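Local structure of ThreeFoil (Artificial gene, 3PG0) at residues K30-H35 and Q159-D164; G37-V42 and Y56-G61. The protein is a designed three-fold symmetric beta-trefoil that probably binds sugars, in the manner of ricin-type lectins, and carries a bound sodium ion. All blocks are in the same frame, centred on the assembly; numbering follows the deposited sequence.

Overall arrangement
Interactions 1 and 2 share one strand neighbourhood: strand 28-33, which pairs with the C-terminal strand 160-164 in interaction 1, is followed by strand 39-42, which interaction 2 joins to 56-61. Their centres lie about 10 Å apart. Leu31 O is 2.9 Å from Leu40 N and Ala33 N is 3.0 Å from Lys38 O, both probable hydrogen bonds, while Lys30 CB packs 3.6 Å from Tyr58 CE1. Interaction 1 brings the two ends of the trefoil together; interaction 2, nested within the loop it closes, meets a bound polyol, BTB. The sodium ion, about 10 Å from the side chains of Trp160 and Asp41, is held by Asn52, Val53, Asn99, Val100, Asn146 and Val147, outside both contacts.

Interaction 1 (K30-H35 and Q159-D164)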
loop_
_atom_site.group_PDB
_atom_site.type_symbol
_atom_site.label_atom_id
_atom_site.label_comp_id
_atom_site.label_asym_id
_atom_site.label_seq_id
_atom_site.Cartn_x
_atom_site.Cartn_y
_atom_site.Cartn_z
ATOM N N LYS A 30 -4.786 -4.671 -8.323
ATOM C CA LYS A 30 -5.428 -3.859 -7.314
ATOM C C LYS A 30 -5.148 -4.534 -5.983
ATOM O O LYS A 30 -4.965 -5.755 -5.913
ATOM C CB LYS A 30 -6.927 -3.633 -7.568
ATOM C CG LYS A 30 -7.853 -4.838 -7.461
ATOM C CD LYS A 30 -9.316 -4.350 -7.412
ATOM C CE LYS A 30 -10.320 -5.478 -7.138
ATOM N NZ LYS A 30 -11.705 -4.952 -6.816
ATOM N N LEU A 31 -5.055 -3.722 -4.938
ATOM C CA LEU A 31 -4.848 -4.235 -3.597
ATOM C C LEU A 31 -6.068 -3.873 -2.784
ATOM O O LEU A 31 -6.364 -2.691 -2.596
ATOM C CB LEU A 31 -3.572 -3.646 -2.960
ATOM C CG LEU A 31 -2.265 -4.280 -3.431
ATOM C CD1 LEU A 31 -1.927 -3.791 -4.802
ATOM C CD2 LEU A 31 -1.128 -3.955 -2.470
ATOM N N VAL A 32 -6.777 -4.898 -2.309
ATOM C CA VAL A 32 -8.074 -4.718 -1.662
ATOM C C VAL A 32 -7.970 -5.127 -0.199
ATOM O O VAL A 32 -7.554 -6.247 0.109
ATOM C CB VAL A 32 -9.154 -5.581 -2.352
ATOM C CG1 VAL A 32 -10.498 -5.425 -1.657
ATOM C CG2 VAL A 32 -9.261 -5.201 -3.819
ATOM N N ALA A 33 -8.331 -4.214 0.697
ATOM C CA ALA A 33 -8.294 -4.516 2.129
ATOM C C ALA A 33 -9.367 -5.532 2.489
ATOM O O ALA A 33 -10.515 -5.450 2.025
ATOM C CB ALA A 33 -8.458 -3.246 2.953
ATOM N N ARG A 34 -8.996 -6.487 3.334
ATOM C CA ARG A 34 -9.894 -7.591 3.663
ATOM C C ARG A 34 -11.145 -7.119 4.384
ATOM O O ARG A 34 -12.244 -7.621 4.131
ATOM C CB ARG A 34 -9.154 -8.622 4.509
ATOM C CG ARG A 34 -9.987 -9.831 4.866
ATOM C CD ARG A 34 -9.160 -10.910 5.550
ATOM N NE ARG A 34 -9.989 -12.090 5.805
ATOM C CZ ARG A 34 -9.533 -13.244 6.286
ATOM N NH1 ARG A 34 -8.248 -13.388 6.571
ATOM N NH2 ARG A 34 -10.366 -14.262 6.476
ATOM N N HIS A 35 -10.985 -6.157 5.286
ATOM C CA HIS A 35 -12.126 -5.721 6.088
ATOM C C HIS A 35 -13.144 -4.943 5.259
ATOM O O HIS A 35 -14.340 -5.109 5.436
ATOM C CB HIS A 35 -11.661 -4.899 7.306
ATOM C CG HIS A 35 -11.205 -3.511 6.963
ATOM N ND1 HIS A 35 -10.245 -3.255 6.006
ATOM C CD2 HIS A 35 -11.593 -2.303 7.441
ATOM C CE1 HIS A 35 -10.051 -1.949 5.919
ATOM N NE2 HIS A 35 -10.857 -1.351 6.783
ATOM N N GLN A 159 -4.744 -6.785 6.157
ATOM C CA GLN A 159 -4.636 -7.889 5.211
ATOM C C GLN A 159 -5.162 -7.441 3.859
ATOM O O GLN A 159 -6.173 -6.732 3.786
ATOM C CB GLN A 159 -5.432 -9.093 5.711
ATOM C CG GLN A 159 -4.984 -9.616 7.066
ATOM C CD GLN A 159 -5.780 -10.833 7.487
ATOM O OE1 GLN A 159 -6.020 -11.738 6.683
ATOM N NE2 GLN A 159 -6.207 -10.858 8.745
ATOM N N TRP A 160 -4.473 -7.856 2.796
ATOM C CA TRP A 160 -4.717 -7.327 1.460
ATOM C C TRP A 160 -4.830 -8.461 0.454
ATOM O O TRP A 160 -4.015 -9.396 0.459
ATOM C CB TRP A 160 -3.576 -6.364 1.054
ATOM C CG TRP A 160 -3.479 -5.194 1.969
ATOM C CD1 TRP A 160 -2.788 -5.131 3.152
ATOM C CD2 TRP A 160 -4.129 -3.924 1.812
ATOM N NE1 TRP A 160 -2.963 -3.896 3.736
ATOM C CE2 TRP A 160 -3.781 -3.136 2.936
ATOM C CE3 TRP A 160 -4.965 -3.374 0.827
ATOM C CZ2 TRP A 160 -4.228 -1.823 3.103
ATOM C CZ3 TRP A 160 -5.421 -2.066 0.998
ATOM C CH2 TRP A 160 -5.041 -1.303 2.134
ATOM N N ARG A 161 -5.842 -8.384 -0.403
ATOM C CA ARG A 161 -5.965 -9.317 -1.514
ATOM C C ARG A 161 -5.247 -8.656 -2.681
ATOM O O ARG A 161 -5.533 -7.496 -3.012
ATOM C CB ARG A 161 -7.441 -9.565 -1.853
ATOM C CG ARG A 161 -7.689 -10.798 -2.689
ATOM C CD ARG A 161 -9.163 -11.211 -2.660
ATOM N NE ARG A 161 -10.008 -10.356 -3.495
ATOM C CZ ARG A 161 -10.890 -9.477 -3.025
ATOM N NH1 ARG A 161 -11.059 -9.331 -1.716
ATOM N NH2 ARG A 161 -11.614 -8.744 -3.866
ATOM N N LEU A 162 -4.294 -9.371 -3.279
ATOM C CA LEU A 162 -3.623 -8.895 -4.484
ATOM C C LEU A 162 -4.343 -9.466 -5.698
ATOM O O LEU A 162 -4.191 -10.648 -6.016
ATOM C CB LEU A 162 -2.150 -9.314 -4.510
ATOM C CG LEU A 162 -1.113 -8.378 -3.882
ATOM C CD1 LEU A 162 -1.552 -7.871 -2.528
ATOM C CD2 LEU A 162 0.237 -9.085 -3.783
ATOM N N VAL A 163 -5.125 -8.621 -6.365
ATOM C CA VAL A 163 -5.957 -9.045 -7.482
ATOM C C VAL A 163 -5.335 -8.669 -8.826
ATOM O O VAL A 163 -5.180 -7.492 -9.161
ATOM C CB VAL A 163 -7.367 -8.435 -7.388
ATOM C CG1 VAL A 163 -8.245 -8.941 -8.534
ATOM C CG2 VAL A 163 -8.004 -8.738 -6.033
ATOM N N ASP A 164 -4.980 -9.696 -9.585
ATOM C CA ASP A 164 -4.329 -9.554 -10.879
ATOM C C ASP A 164 -5.245 -8.838 -11.881
ATOM O O ASP A 164 -6.368 -9.274 -12.114
ATOM C CB ASP A 164 -3.974 -10.959 -11.383
ATOM C CG ASP A 164 -3.086 -10.941 -12.604
ATOM O OD1 ASP A 164 -3.181 -9.982 -13.397
ATOM O OD2 ASP A 164 -2.299 -11.897 -12.776
HETATM O O HOH W 1 -12.339 -8.235 -6.711
#
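Strands 30-33 and 160-164 run antiparallel, their axes 4.4 Å apart at closest, with Lys30-Val163 and Val32-Arg161 as hydrogen-bonded pairs and Leu31-Leu162 and Ala33-Trp160 as non-hydrogen-bonded ones. Leu31, Ala33, Trp160 and Leu162 share one face; the first three are buried, and Leu162 lies at its margin. The small Ala33 lets the indole lie close: its CB sits 4.0 Å from the centroid of the Trp160 six-membered ring, a CH-pi contact over the face, while Trp160 NE1 is hydrogen-bonded to Leu134 O. Leu31 CG meets Leu162 CD1 at 3.8 Å, two branched aliphatic side chains lying side by side.

On the other face, Lys30 CG lies between its backbone N and carbonyl carbon (chi1 67°), which sets it alongside Val163 CB at 3.6 Å. Val32 lies against one face of the Arg161 guanidinium. The extended Arg34 runs beside Gln159, and its NH1 donates to Gln159 OE1 (2.8 Å) within the guanidinium plane, the amide standing 88° to it. A water accepts from Arg161 NH2 (3.0 Å) and weakly from Lys30 NZ, probably easing the nearness of two positive charges. One face is thus apolar or aromatic; on the other, valines pack against charged side chains whose ends share a water.

Interaction 2 (G37-V42 and Y56-G61); sequences GKALDV and YSYSGG. With BTB (2-[bis-(2-hydroxy-ethyl)-amino]-2-hydroxymethyl-propane-1,3-diol), chain D.
The Tyr56 ring carries a bound polyol, BTB, probably from the crystallisation liquor, on one face, with BTB C6 3.5 Å above its plane and offset toward the rim. Tyr58 has the backbone N of Gly60 3.4 Å above the centre of one face, and Ala39 CB meets its edge at CD1. A small side chain suits this spot, since Ala39 CB lies 3.6 Å from both Tyr58 CD1 and Tyr56 O. At the backbone angles of Gly60 (phi 85°, psi 11°) a CB would be jammed against the carbonyl O of the residue before.

The backbones join at Ala39 and Tyr56, an antiparallel hydrogen-bonded pair. Ala39 N donates to Tyr56 O from above the carbonyl plane, whereas Tyr56 N approaches Ala39 O in the plane of its carbonyl. A water extends the join, donating to Gly37 O and accepting from Tyr58 N.

Asp41 reaches across to Tyr56, its OD2 lying 3.3 Å from Tyr56 CB. With CG anti to the backbone N (chi1 177°), its carboxylate is presented to BTB, whose O6 donates to Asp41 OD1 at 2.6 Å, though the finer fit of BTB here is doubtful; OD2 is held by Gln64 NE2. BTB O1 adds a weak bond to Tyr56 OH. An acid beside an aromatic face is a common way for ricin-type lectins to hold a sugar, so this polyol probably marks a carbohydrate site.

Lys38, extended beyond CG, lays its aliphatic chain along Ser57, CE 3.6 Å from Ser57 OG, and sends NZ on to Thr141 O.

The fold has no helices: strand 39-42 pairs with strand 53-56, Leu40 O accepts a hydrogen bond from Trp66 NE1 of strand 66-72, and the loop 57-61 leads on toward that strand, with Tyr58 touching Leu165.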
loop_
_atom_site.group_PDB
_atom_site.type_symbol
_atom_site.label_atom_id
_atom_site.label_comp_id
_atom_site.label_asym_id
_atom_site.label_seq_id
_atom_site.Cartn_x
_atom_site.Cartn_y
_atom_site.Cartn_z
ATOM N N GLY A 37 -13.030 -4.293 1.632
ATOM C CA GLY A 37 -13.185 -4.626 0.226
ATOM C C GLY A 37 -12.882 -3.432 -0.672
ATOM O O GLY A 37 -13.158 -3.451 -1.884
ATOM N N LYS A 38 -12.277 -2.406 -0.082
ATOM C CA LYS A 38 -11.917 -1.195 -0.809
ATOM C C LYS A 38 -10.418 -1.150 -1.132
ATOM O O LYS A 38 -9.608 -1.820 -0.482
ATOM C CB LYS A 38 -12.377 0.040 -0.034
ATOM C CG LYS A 38 -13.910 0.056 0.146
ATOM C CD LYS A 38 -14.404 1.311 0.832
ATOM C CE LYS A 38 -15.920 1.280 0.960
ATOM N NZ LYS A 38 -16.445 2.530 1.558
ATOM N N ALA A 39 -10.065 -0.365 -2.144
ATOM C CA ALA A 39 -8.771 -0.462 -2.798
ATOM C C ALA A 39 -7.746 0.565 -2.332
ATOM O O ALA A 39 -8.090 1.683 -1.942
ATOM C CB ALA A 39 -8.967 -0.349 -4.335
ATOM N N LEU A 40 -6.480 0.168 -2.401
ATOM C CA LEU A 40 -5.362 1.069 -2.192
ATOM C C LEU A 40 -5.337 2.118 -3.304
ATOM O O LEU A 40 -5.279 1.782 -4.492
ATOM C CB LEU A 40 -4.065 0.262 -2.178
ATOM C CG LEU A 40 -2.803 0.963 -1.680
ATOM C CD1 LEU A 40 -2.916 1.246 -0.179
ATOM C CD2 LEU A 40 -1.596 0.073 -1.983
ATOM N N ASP A 41 -5.357 3.390 -2.911
ATOM C CA ASP A 41 -5.721 4.467 -3.818
ATOM C C ASP A 41 -4.845 5.702 -3.583
ATOM O O ASP A 41 -4.665 6.126 -2.442
ATOM C CB ASP A 41 -7.209 4.768 -3.564
ATOM C CG ASP A 41 -7.749 5.924 -4.394
ATOM O OD1 ASP A 41 -7.215 7.056 -4.312
ATOM O OD2 ASP A 41 -8.751 5.706 -5.097
ATOM N N VAL A 42 -4.287 6.273 -4.656
ATOM C CA VAL A 42 -3.597 7.562 -4.512
ATOM C C VAL A 42 -4.609 8.691 -4.682
ATOM O O VAL A 42 -5.223 8.850 -5.745
ATOM C CB VAL A 42 -2.455 7.756 -5.518
ATOM C CG1 VAL A 42 -1.796 9.124 -5.298
ATOM C CG2 VAL A 42 -1.418 6.631 -5.384
ATOM N N TYR A 56 -10.221 3.447 -1.012
ATOM C CA TYR A 56 -11.365 3.985 -1.737
ATOM C C TYR A 56 -12.030 2.896 -2.570
ATOM O O TYR A 56 -11.364 1.999 -3.085
ATOM C CB TYR A 56 -10.941 5.169 -2.626
ATOM C CG TYR A 56 -12.037 6.188 -2.893
ATOM C CD1 TYR A 56 -12.179 7.306 -2.078
ATOM C CD2 TYR A 56 -12.899 6.047 -3.971
ATOM C CE1 TYR A 56 -13.173 8.246 -2.323
ATOM C CE2 TYR A 56 -13.885 6.977 -4.219
ATOM C CZ TYR A 56 -14.021 8.069 -3.394
ATOM O OH TYR A 56 -15.014 8.995 -3.650
ATOM N N SER A 57 -13.351 2.972 -2.696
ATOM C CA SER A 57 -14.065 2.035 -3.551
ATOM C C SER A 57 -13.394 1.939 -4.926
ATOM O O SER A 57 -13.068 2.959 -5.535
ATOM C CB SER A 57 -15.512 2.484 -3.726
ATOM O OG SER A 57 -16.213 2.371 -2.506
ATOM N N TYR A 58 -13.220 0.715 -5.417
ATOM C CA TYR A 58 -12.505 0.498 -6.677
ATOM C C TYR A 58 -13.342 0.908 -7.887
ATOM O O TYR A 58 -14.473 0.437 -8.056
ATOM C CB TYR A 58 -12.088 -0.967 -6.827
ATOM C CG TYR A 58 -11.117 -1.173 -7.958
ATOM C CD1 TYR A 58 -9.810 -0.724 -7.844
ATOM C CD2 TYR A 58 -11.500 -1.797 -9.146
ATOM C CE1 TYR A 58 -8.900 -0.893 -8.858
ATOM C CE2 TYR A 58 -10.590 -1.969 -10.182
ATOM C CZ TYR A 58 -9.292 -1.519 -10.032
ATOM O OH TYR A 58 -8.378 -1.684 -11.055
ATOM N N SER A 59 -12.770 1.771 -8.728
ATOM C CA SER A 59 -13.427 2.250 -9.942
ATOM C C SER A 59 -12.643 1.858 -11.195
ATOM O O SER A 59 -13.082 2.124 -12.319
ATOM C CB SER A 59 -13.534 3.773 -9.903
ATOM O OG SER A 59 -12.235 4.351 -10.003
ATOM N N GLY A 60 -11.471 1.262 -11.003
ATOM C CA GLY A 60 -10.584 0.931 -12.109
ATOM C C GLY A 60 -9.691 2.098 -12.507
ATOM O O GLY A 60 -9.019 2.071 -13.543
ATOM N N GLY A 61 -9.677 3.140 -11.683
ATOM C CA GLY A 61 -8.830 4.286 -11.952
ATOM C C GLY A 61 -7.367 3.875 -11.959
ATOM O O GLY A 61 -6.965 2.975 -11.215
HETATM C C1 BTB D . -13.283 10.466 -6.771
HETATM O O1 BTB D . -14.270 9.532 -6.862
HETATM C C2 BTB D . -11.996 9.930 -7.405
HETATM C C3 BTB D . -12.323 9.250 -8.706
HETATM O O3 BTB D . -12.539 10.166 -9.685
HETATM C C4 BTB D . -11.105 11.087 -7.627
HETATM O O4 BTB D . -9.935 10.683 -8.360
HETATM N N BTB D . -11.329 8.938 -6.453
HETATM C C5 BTB D . -11.044 9.619 -5.186
HETATM C C6 BTB D . -10.037 8.826 -4.430
HETATM O O6 BTB D . -8.719 9.023 -4.964
HETATM C C7 BTB D . -10.104 8.474 -7.029
HETATM C C8 BTB D . -9.964 6.969 -7.016
HETATM O O8 BTB D . -11.071 6.413 -7.616
HETATM O O HOH W 2 -14.212 -1.612 -3.894
#